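Local coordinates for histidinol-phosphatase (Listeria monocytogenes serotype 4b str. H7858, PDB 6NLR), which probably hydrolyses histidinol phosphate to histidinol and phosphate in histidine biosynthesis, using a trinuclear metal centre held in a PHP-domain barrel, at residues A[95-100]-A[122-127]; A[118-123]-A[177-182]; A[155-160]-A[200-205]. All coordinates share one frame; numbering follows the deposited sequence. Where two conformers were deposited one is given.

Contact 1: A[95-100]-A[122-127]. With MN (manganese (II) ion), chain E.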
loop_
_atom_site.group_PDB
_atom_site.type_symbol
_atom_site.label_atom_id
_atom_site.label_comp_id
_atom_site.label_asym_id
_atom_site.label_seq_id
_atom_site.Cartn_x
_atom_site.Cartn_y
_atom_site.Cartn_z
ATOM N N ASP A 95 6.274 -4.995 1.314
ATOM C CA ASP A 95 6.918 -4.446 0.098
ATOM C C ASP A 95 7.128 -5.596 -0.886
ATOM O O ASP A 95 7.705 -6.641 -0.484
ATOM C CB ASP A 95 8.239 -3.753 0.423
ATOM C CG ASP A 95 8.018 -2.323 0.849
ATOM O OD1 ASP A 95 7.930 -1.443 -0.053
ATOM O OD2 ASP A 95 7.856 -2.124 2.056
ATOM N N TYR A 96 6.689 -5.405 -2.125
ATOM C CA TYR A 96 7.206 -6.174 -3.273
ATOM C C TYR A 96 8.549 -5.526 -3.641
ATOM O O TYR A 96 8.584 -4.348 -4.073
ATOM C CB TYR A 96 6.219 -6.263 -4.435
ATOM C CG TYR A 96 6.767 -7.144 -5.519
ATOM C CD1 TYR A 96 6.893 -8.516 -5.315
ATOM C CD2 TYR A 96 7.275 -6.614 -6.691
ATOM C CE1 TYR A 96 7.471 -9.335 -6.273
ATOM C CE2 TYR A 96 7.829 -7.428 -7.666
ATOM C CZ TYR A 96 7.929 -8.788 -7.448
ATOM O OH TYR A 96 8.479 -9.576 -8.395
ATOM N N LEU A 97 9.635 -6.260 -3.391
ATOM C CA LEU A 97 11.025 -5.815 -3.678
ATOM C C LEU A 97 11.523 -6.573 -4.918
ATOM O O LEU A 97 11.815 -7.791 -4.821
ATOM C CB LEU A 97 11.891 -6.078 -2.440
ATOM C CG LEU A 97 11.476 -5.338 -1.165
ATOM C CD1 LEU A 97 12.366 -5.739 0.008
ATOM C CD2 LEU A 97 11.492 -3.815 -1.340
ATOM N N ILE A 98 11.567 -5.872 -6.046
ATOM C CA ILE A 98 11.967 -6.442 -7.368
ATOM C C ILE A 98 13.386 -7.010 -7.233
ATOM O O ILE A 98 14.285 -6.271 -6.777
ATOM C CB ILE A 98 11.857 -5.363 -8.460
ATOM C CG1 ILE A 98 10.401 -4.930 -8.660
ATOM C CG2 ILE A 98 12.489 -5.842 -9.773
ATOM C CD1 ILE A 98 10.248 -3.559 -9.251
ATOM N N GLY A 99 13.545 -8.301 -7.525
ATOM C CA GLY A 99 14.822 -9.023 -7.435
ATOM C C GLY A 99 15.074 -9.590 -6.046
ATOM O O GLY A 99 16.113 -10.224 -5.887
ATOM N N TYR A 100 14.184 -9.383 -5.060
ATOM C CA TYR A 100 14.368 -9.920 -3.682
ATOM C C TYR A 100 13.188 -10.822 -3.265
ATOM O O TYR A 100 12.853 -10.871 -2.056
ATOM C CB TYR A 100 14.589 -8.757 -2.711
ATOM C CG TYR A 100 15.881 -8.027 -2.959
ATOM C CD1 TYR A 100 15.962 -7.068 -3.950
ATOM C CD2 TYR A 100 17.029 -8.329 -2.250
ATOM C CE1 TYR A 100 17.139 -6.396 -4.210
ATOM C CE2 TYR A 100 18.220 -7.656 -2.489
ATOM C CZ TYR A 100 18.272 -6.698 -3.483
ATOM O OH TYR A 100 19.429 -6.042 -3.758
ATOM N N LEU A 122 3.847 -2.059 -3.880
ATOM C CA LEU A 122 5.081 -1.597 -4.564
ATOM C C LEU A 122 5.375 -0.138 -4.161
ATOM O O LEU A 122 4.554 0.764 -4.490
ATOM C CB LEU A 122 4.885 -1.757 -6.070
ATOM C CG LEU A 122 6.103 -1.413 -6.914
ATOM C CD1 LEU A 122 7.198 -2.465 -6.728
ATOM C CD2 LEU A 122 5.707 -1.261 -8.362
ATOM N N HIS A 123 6.539 0.101 -3.550
ATOM C CA HIS A 123 6.977 1.445 -3.070
ATOM C C HIS A 123 8.322 1.853 -3.680
ATOM O O HIS A 123 8.662 3.046 -3.575
ATOM C CB HIS A 123 7.102 1.499 -1.541
ATOM C CG HIS A 123 5.836 1.260 -0.785
ATOM N ND1 HIS A 123 5.725 0.236 0.140
ATOM C CD2 HIS A 123 4.637 1.877 -0.804
ATOM C CE1 HIS A 123 4.510 0.241 0.659
ATOM N NE2 HIS A 123 3.824 1.213 0.083
ATOM N N PHE A 124 9.072 0.920 -4.265
ATOM C CA PHE A 124 10.446 1.159 -4.768
ATOM C C PHE A 124 10.579 0.594 -6.184
ATOM O O PHE A 124 10.099 -0.522 -6.460
ATOM C CB PHE A 124 11.481 0.501 -3.858
ATOM C CG PHE A 124 11.554 1.056 -2.459
ATOM C CD1 PHE A 124 12.319 2.177 -2.185
ATOM C CD2 PHE A 124 10.890 0.423 -1.412
ATOM C CE1 PHE A 124 12.400 2.668 -0.889
ATOM C CE2 PHE A 124 10.954 0.927 -0.126
ATOM C CZ PHE A 124 11.705 2.049 0.130
ATOM N N LEU A 125 11.224 1.357 -7.056
ATOM C CA LEU A 125 11.621 0.931 -8.418
ATOM C C LEU A 125 13.106 1.177 -8.587
ATOM O O LEU A 125 13.657 2.055 -7.904
ATOM C CB LEU A 125 10.904 1.802 -9.452
ATOM C CG LEU A 125 9.466 1.467 -9.753
ATOM C CD1 LEU A 125 8.921 2.496 -10.742
ATOM C CD2 LEU A 125 9.367 0.052 -10.296
ATOM N N GLU A 126 13.713 0.455 -9.517
ATOM C CA GLU A 126 15.073 0.782 -10.004
ATOM C C GLU A 126 15.047 2.218 -10.535
ATOM O O GLU A 126 14.121 2.556 -11.314
ATOM C CB GLU A 126 15.530 -0.201 -11.081
ATOM C CG GLU A 126 16.626 0.382 -11.941
ATOM C CD GLU A 126 17.509 -0.621 -12.644
ATOM O OE1 GLU A 126 17.113 -1.820 -12.699
ATOM O OE2 GLU A 126 18.578 -0.204 -13.122
ATOM N N GLY A 127 16.019 3.026 -10.133
ATOM C CA GLY A 127 16.136 4.410 -10.604
ATOM C C GLY A 127 17.570 4.853 -10.616
ATOM O O GLY A 127 18.480 3.995 -10.663
HETATM MN MN MN E . 1.996 1.819 0.890
HETATM O O HOH W 1 8.310 -1.871 -2.685
HETATM O O HOH W 2 10.494 -3.080 -5.616
HETATM O O HOH W 3 2.222 3.956 0.007
HETATM O O HOH W 4 0.572 2.291 1.884
#
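Asp-95 and His-123 meet where the chain leaving strand 87-95 drifts apart from its neighbour strand 117-127: their touching parts, 95-98 and 122-125, run at 40°, and the CA atoms open from 5.2 Å at Tyr-96 and Leu-122 to 7.5 Å at Ile-98 and Leu-125. Two waters bridge the widening backbones. Water 1 donates to Asp-95 OD1 and Tyr-96 O and accepts from His-123 N; water 2 joins Tyr-96 O and Ile-98 N to Phe-124 O. The main side-chain bond runs from His-123 ND1 to Asp-95 OD1 at 2.8 Å. The carboxylate oxygen lies close to the imidazole plane, but the N-H reaches it from above the carboxylate plane, the two planes being 63° apart. OD1 takes two donors, ring and water; the ring bond and that of His-123 NE2 to manganese, 2.1 Å, together fix the rotation of the imidazole. Farther out the contact turns apolar. Leu-122 extends away from its backbone N (chi1 -176°), which carries CD1 to within 3.5 Å of Tyr-96 O, up to the edge of the Tyr-96 ring and on to Ile-98 CD1. That same Ile-98 methyl also rests 3.9 Å from Leu-125 CD2. Phe-124 stands edge-on to Asp-95 OD1, its ring edge-to-face with that of Phe-47. A second-shell carboxylate orienting a metal-bound histidine is familiar in metallohydrolase sites, here at the C-terminal ends of PHP-barrel strands.

Contact 2: A[118-123]-A[177-182]. With MN (manganese (II) ion), chain E.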
loop_
_atom_site.group_PDB
_atom_site.type_symbol
_atom_site.label_atom_id
_atom_site.label_comp_id
_atom_site.label_asym_id
_atom_site.label_seq_id
_atom_site.Cartn_x
_atom_site.Cartn_y
_atom_site.Cartn_z
ATOM N N GLY A 118 -3.345 -8.961 5.033
ATOM C CA GLY A 118 -2.105 -8.500 4.395
ATOM C C GLY A 118 -2.408 -7.672 3.176
ATOM O O GLY A 118 -3.480 -7.842 2.578
ATOM N N VAL A 119 -1.475 -6.780 2.858
ATOM C CA VAL A 119 -1.465 -5.974 1.622
ATOM C C VAL A 119 -0.076 -6.146 1.012
ATOM O O VAL A 119 0.927 -6.093 1.764
ATOM C CB VAL A 119 -1.823 -4.513 1.941
ATOM C CG1 VAL A 119 -1.697 -3.641 0.720
ATOM C CG2 VAL A 119 -3.233 -4.388 2.512
ATOM N N LEU A 120 -0.011 -6.381 -0.292
ATOM C CA LEU A 120 1.272 -6.397 -1.024
ATOM C C LEU A 120 1.344 -5.107 -1.822
ATOM O O LEU A 120 0.458 -4.894 -2.668
ATOM C CB LEU A 120 1.338 -7.631 -1.918
ATOM C CG LEU A 120 2.631 -7.794 -2.710
ATOM C CD1 LEU A 120 3.795 -8.073 -1.784
ATOM C CD2 LEU A 120 2.475 -8.904 -3.749
ATOM N N SER A 121 2.354 -4.297 -1.537
ATOM C CA SER A 121 2.502 -2.918 -2.057
ATOM C C SER A 121 3.854 -2.755 -2.758
ATOM O O SER A 121 4.880 -3.203 -2.211
ATOM C CB SER A 121 2.366 -1.921 -0.945
ATOM O OG SER A 121 1.029 -1.895 -0.497
ATOM N N LEU A 122 3.847 -2.059 -3.880
ATOM C CA LEU A 122 5.081 -1.597 -4.564
ATOM C C LEU A 122 5.375 -0.138 -4.161
ATOM O O LEU A 122 4.554 0.764 -4.490
ATOM C CB LEU A 122 4.885 -1.757 -6.070
ATOM C CG LEU A 122 6.103 -1.413 -6.914
ATOM C CD1 LEU A 122 7.198 -2.465 -6.728
ATOM C CD2 LEU A 122 5.707 -1.261 -8.362
ATOM N N HIS A 123 6.539 0.101 -3.550
ATOM C CA HIS A 123 6.977 1.445 -3.070
ATOM C C HIS A 123 8.322 1.853 -3.680
ATOM O O HIS A 123 8.662 3.046 -3.575
ATOM C CB HIS A 123 7.102 1.499 -1.541
ATOM C CG HIS A 123 5.836 1.260 -0.785
ATOM N ND1 HIS A 123 5.725 0.236 0.140
ATOM C CD2 HIS A 123 4.637 1.877 -0.804
ATOM C CE1 HIS A 123 4.510 0.241 0.659
ATOM N NE2 HIS A 123 3.824 1.213 0.083
ATOM N N ARG A 177 -3.206 -11.318 -0.659
ATOM C CA ARG A 177 -4.071 -11.406 -1.852
ATOM C C ARG A 177 -4.708 -10.052 -2.153
ATOM O O ARG A 177 -5.546 -9.996 -3.084
ATOM C CB ARG A 177 -5.085 -12.512 -1.608
ATOM C CG ARG A 177 -4.381 -13.857 -1.499
ATOM C CD ARG A 177 -5.338 -14.983 -1.562
ATOM N NE ARG A 177 -4.649 -16.257 -1.389
ATOM C CZ ARG A 177 -5.264 -17.369 -1.010
ATOM N NH1 ARG A 177 -6.567 -17.320 -0.774
ATOM N NH2 ARG A 177 -4.589 -18.502 -0.875
ATOM N N ARG A 178 -4.342 -9.012 -1.404
ATOM C CA ARG A 178 -4.859 -7.646 -1.624
ATOM C C ARG A 178 -3.696 -6.764 -2.068
ATOM O O ARG A 178 -2.696 -6.628 -1.352
ATOM C CB ARG A 178 -5.553 -7.099 -0.376
ATOM C CG ARG A 178 -6.266 -5.772 -0.655
ATOM C CD ARG A 178 -7.443 -5.465 0.286
ATOM N NE ARG A 178 -7.025 -5.169 1.644
ATOM C CZ ARG A 178 -6.931 -6.045 2.648
ATOM N NH1 ARG A 178 -7.239 -7.330 2.467
ATOM N NH2 ARG A 178 -6.548 -5.620 3.843
HETATM N N MSE A 179 -3.812 -6.212 -3.280
HETATM C CA MSE A 179 -2.734 -5.416 -3.839
HETATM C C MSE A 179 -2.942 -3.973 -3.391
HETATM O O MSE A 179 -4.019 -3.420 -3.595
HETATM C CB MSE A 179 -2.709 -5.491 -5.370
HETATM C CG MSE A 179 -2.697 -6.915 -5.939
HETATM SE SE MSE A 179 -1.046 -7.926 -5.455
HETATM C CE MSE A 179 -1.699 -9.070 -3.991
ATOM N N GLY A 180 -1.886 -3.382 -2.825
ATOM C CA GLY A 180 -1.924 -2.048 -2.262
ATOM C C GLY A 180 -1.933 -0.940 -3.306
ATOM O O GLY A 180 -1.205 -1.051 -4.304
ATOM N N HIS A 181 -2.740 0.095 -3.061
ATOM C CA HIS A 181 -2.810 1.385 -3.812
ATOM C C HIS A 181 -2.187 1.282 -5.214
ATOM O O HIS A 181 -1.116 1.876 -5.412
ATOM C CB HIS A 181 -2.161 2.503 -2.970
ATOM C CG HIS A 181 -0.885 2.125 -2.281
ATOM N ND1 HIS A 181 0.195 1.582 -2.976
ATOM C CD2 HIS A 181 -0.501 2.251 -0.978
ATOM C CE1 HIS A 181 1.198 1.384 -2.115
ATOM N NE2 HIS A 181 0.798 1.780 -0.876
ATOM N N ILE A 182 -2.863 0.660 -6.195
ATOM C CA ILE A 182 -2.213 0.310 -7.496
ATOM C C ILE A 182 -2.121 1.492 -8.482
ATOM O O ILE A 182 -1.889 1.220 -9.675
ATOM C CB ILE A 182 -2.875 -0.896 -8.178
ATOM C CG1 ILE A 182 -4.334 -0.630 -8.557
ATOM C CG2 ILE A 182 -2.697 -2.147 -7.341
ATOM C CD1 ILE A 182 -4.855 -1.588 -9.625
HETATM MN MN MN E . 1.996 1.819 0.890
HETATM O O HOH W 5 -4.504 -10.220 1.901
HETATM O O HOH W 6 1.154 -1.910 -5.181
HETATM O O HOH W 7 1.916 0.681 -5.356
HETATM O O HOH W 3 2.222 3.956 0.007
HETATM O O HOH W 4 0.572 2.291 1.884
#
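His-181 joins His-123 on the manganese ion, binding it through NE2 at 2.1 Å; as co-ligands, His-181 NE2 and His-123 NE2 are 3.2 Å apart, the rings rim to rim with planes at 57°. His-181 attains this with CG between its backbone N and carbonyl carbon (chi1 42°), on a backbone of positive phi. Glu-93 completes the protein ligands of this ion and also takes a hydrogen bond from Ser-121 OG. Behind the metal the backbones run parallel, with a single bridge at Leu-120 and Met-179: Leu-120 N donates to Arg-178 O at 2.9 Å and Gly-180 N to Leu-120 O at 2.8 Å. This pairing joins strand 117-127 to strand 178-179, adjacent parallel strands of the PHP barrel, whose metal ligands gather at the strands' C-terminal ends. Gly-180 sits tightly under Val-119, its CA 3.4 Å from both Val-119 CG1 and Ser-121 OG. On the face towards helix 152-168, selenomethionine Met-179, curled back along its chain, lies alongside Leu-120 and brings CE to 3.9 Å from its CB. Arg-178 folds at chi3 (70°), setting one guanidinium face against Gly-118 O and NH2 3.8 Å from Val-119 CG2; NH2 is hydrogen-bonded to Gly-5 O and salt-bridged to Asp-117, NH1 to Glu-220.

Contact 3: A[155-160]-A[200-205]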
loop_
_atom_site.group_PDB
_atom_site.type_symbol
_atom_site.label_atom_id
_atom_site.label_comp_id
_atom_site.label_asym_id
_atom_site.label_seq_id
_atom_site.Cartn_x
_atom_site.Cartn_y
_atom_site.Cartn_z
ATOM N N ALA A 155 7.391 6.619 -16.390
ATOM C CA ALA A 155 7.383 6.258 -14.954
ATOM C C ALA A 155 6.122 5.459 -14.621
ATOM O O ALA A 155 6.263 4.444 -13.884
ATOM C CB ALA A 155 7.506 7.481 -14.083
ATOM N N GLN A 156 4.956 5.873 -15.150
ATOM C CA GLN A 156 3.673 5.154 -14.940
ATOM C C GLN A 156 3.851 3.713 -15.441
ATOM O O GLN A 156 3.451 2.756 -14.739
ATOM C CB GLN A 156 2.501 5.778 -15.706
ATOM C CG GLN A 156 1.985 7.078 -15.136
ATOM C CD GLN A 156 0.963 7.730 -16.036
ATOM O OE1 GLN A 156 1.171 7.881 -17.237
ATOM N NE2 GLN A 156 -0.153 8.137 -15.458
ATOM N N LEU A 157 4.410 3.567 -16.638
ATOM C CA LEU A 157 4.481 2.235 -17.284
ATOM C C LEU A 157 5.500 1.359 -16.539
ATOM O O LEU A 157 5.229 0.150 -16.376
ATOM C CB LEU A 157 4.820 2.411 -18.766
ATOM C CG LEU A 157 3.695 3.034 -19.583
ATOM C CD1 LEU A 157 4.172 3.503 -20.937
ATOM C CD2 LEU A 157 2.576 2.039 -19.721
ATOM N N ALA A 158 6.613 1.933 -16.065
ATOM C CA ALA A 158 7.596 1.160 -15.264
ATOM C C ALA A 158 6.948 0.722 -13.936
ATOM O O ALA A 158 7.123 -0.430 -13.500
ATOM C CB ALA A 158 8.815 1.977 -15.037
ATOM N N TYR A 159 6.189 1.616 -13.323
ATOM C CA TYR A 159 5.453 1.344 -12.059
ATOM C C TYR A 159 4.470 0.188 -12.276
ATOM O O TYR A 159 4.475 -0.798 -11.473
ATOM C CB TYR A 159 4.758 2.617 -11.575
ATOM C CG TYR A 159 3.745 2.354 -10.500
ATOM C CD1 TYR A 159 4.146 2.150 -9.177
ATOM C CD2 TYR A 159 2.395 2.255 -10.809
ATOM C CE1 TYR A 159 3.218 1.866 -8.190
ATOM C CE2 TYR A 159 1.459 2.011 -9.824
ATOM C CZ TYR A 159 1.866 1.794 -8.517
ATOM O OH TYR A 159 0.919 1.527 -7.559
ATOM N N LEU A 160 3.656 0.274 -13.328
ATOM C CA LEU A 160 2.627 -0.765 -13.589
ATOM C C LEU A 160 3.300 -2.104 -13.925
ATOM O O LEU A 160 2.711 -3.144 -13.577
ATOM C CB LEU A 160 1.669 -0.296 -14.684
ATOM C CG LEU A 160 0.797 0.886 -14.284
ATOM C CD1 LEU A 160 -0.060 1.345 -15.450
ATOM C CD2 LEU A 160 -0.082 0.539 -13.110
ATOM N N SER A 200 -2.788 7.602 -21.058
ATOM C CA SER A 200 -2.529 7.207 -22.465
ATOM C C SER A 200 -3.146 5.825 -22.718
ATOM O O SER A 200 -3.439 5.089 -21.730
ATOM C CB SER A 200 -1.053 7.156 -22.734
ATOM O OG SER A 200 -0.500 6.052 -22.038
ATOM N N GLU A 201 -3.322 5.475 -23.984
ATOM C CA GLU A 201 -3.914 4.176 -24.380
ATOM C C GLU A 201 -3.017 3.053 -23.852
ATOM O O GLU A 201 -3.560 2.047 -23.366
ATOM C CB GLU A 201 -4.090 4.119 -25.898
ATOM C CG GLU A 201 -4.749 2.840 -26.368
ATOM C CD GLU A 201 -5.947 2.409 -25.527
ATOM O OE1 GLU A 201 -6.917 3.207 -25.451
ATOM O OE2 GLU A 201 -5.865 1.310 -24.877
ATOM N N GLU A 202 -1.704 3.230 -23.912
ATOM C CA GLU A 202 -0.732 2.224 -23.424
ATOM C C GLU A 202 -0.899 2.025 -21.908
ATOM O O GLU A 202 -0.886 0.863 -21.444
ATOM C CB GLU A 202 0.702 2.629 -23.771
ATOM C CG GLU A 202 1.673 1.476 -23.549
ATOM C CD GLU A 202 3.116 1.734 -23.961
ATOM O OE1 GLU A 202 3.381 2.791 -24.571
ATOM O OE2 GLU A 202 3.967 0.881 -23.654
ATOM N N VAL A 203 -1.033 3.105 -21.135
ATOM C CA VAL A 203 -1.256 2.975 -19.658
ATOM C C VAL A 203 -2.563 2.215 -19.427
ATOM O O VAL A 203 -2.620 1.312 -18.585
ATOM C CB VAL A 203 -1.227 4.349 -18.976
ATOM C CG1 VAL A 203 -1.859 4.331 -17.593
ATOM C CG2 VAL A 203 0.193 4.899 -18.939
HETATM N N MSE A 204 -3.598 2.550 -20.212
HETATM C CA MSE A 204 -4.903 1.939 -20.027
HETATM C C MSE A 204 -4.849 0.437 -20.320
HETATM O O MSE A 204 -5.472 -0.349 -19.606
HETATM C CB MSE A 204 -5.962 2.606 -20.907
HETATM C CG MSE A 204 -6.486 3.922 -20.370
HETATM SE SE MSE A 204 -7.012 3.818 -18.449
HETATM C CE MSE A 204 -8.196 2.253 -18.368
ATOM N N GLU A 205 -4.111 0.060 -21.367
ATOM C CA GLU A 205 -3.957 -1.339 -21.749
ATOM C C GLU A 205 -3.224 -2.110 -20.638
ATOM O O GLU A 205 -3.643 -3.239 -20.306
ATOM C CB GLU A 205 -3.201 -1.449 -23.079
ATOM C CG GLU A 205 -2.979 -2.878 -23.557
ATOM C CD GLU A 205 -4.225 -3.761 -23.684
ATOM O OE1 GLU A 205 -5.339 -3.214 -23.873
ATOM O OE2 GLU A 205 -4.091 -5.004 -23.597
HETATM O O HOH W 8 -0.600 8.496 -19.207
#
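Leu-157 and Val-203 have the nearest CA atoms, 6.3 Å apart, of two helix segments, 155-160 and 201-205, which run nearly parallel with axes 10.1 Å apart and 11° between their directions. The CB of Leu-157 points towards the partner helix, and its CG, anti to the carbonyl carbon (chi1 -70°), comes 4.0 Å from Val-203 CG2. There the chain forks. CD2 settles against Val-203, 3.8 Å from CG2 and nearly as close to CA, while CD1 reaches outward to the carboxylate of Glu-202, 3.7 Å from its CD and about as near to both oxygens. The glutamate crosses the leucine at about a right angle, its CG near both methyls. Val-203 is also touched by two other residues of helix 152-168: Gln-156 OE1 approaches CG2 at 3.6 Å, and Leu-160 CD1 stands 4.1 Å from CG1. Within the two segments the only polar link is a water that donates to Gln-156 OE1 and accepts from Ser-200 N, while Gln-156 NE2 is bonded to Gln-186; just beyond, Lys-206 NZ of the second helix bonds Leu-157 O. Ser-200 caps its helix, OG accepting from Val-203 N at 3.1 Å, and is also hydrogen-bonded to Glu-153. Outside the barrel, the helices thus meet here mainly through apolar packing round one valine, bordered by a water bridge, a lysine bond and the CG and carboxylate of an exposed glutamate.

Contacts 1 and 2 share Leu-122, His-123 and the manganese ion; both use strand 117-127, and their centres are about 12 Å apart. Contact 1 orients His-123 from the second shell, whereas contact 2 supplies the neighbouring ligand His-181; a probable hydrogen bond from Tyr-96 N to Ser-121 O, 2.9 Å, joins them. A sulfate lies about 3 Å from the His-123 side chain, possibly marking where the substrate's phosphate binds. Contact 3 is peripheral, about 17 Å from contact 1 and 18 Å from contact 2, centre to centre. Tyr-159, on its first helix, nevertheless packs its backbone O 3.4 Å from Leu-122 CD2 and sends its OH to 3.0 Å from His-181 O, so it touches both metal-bearing contacts.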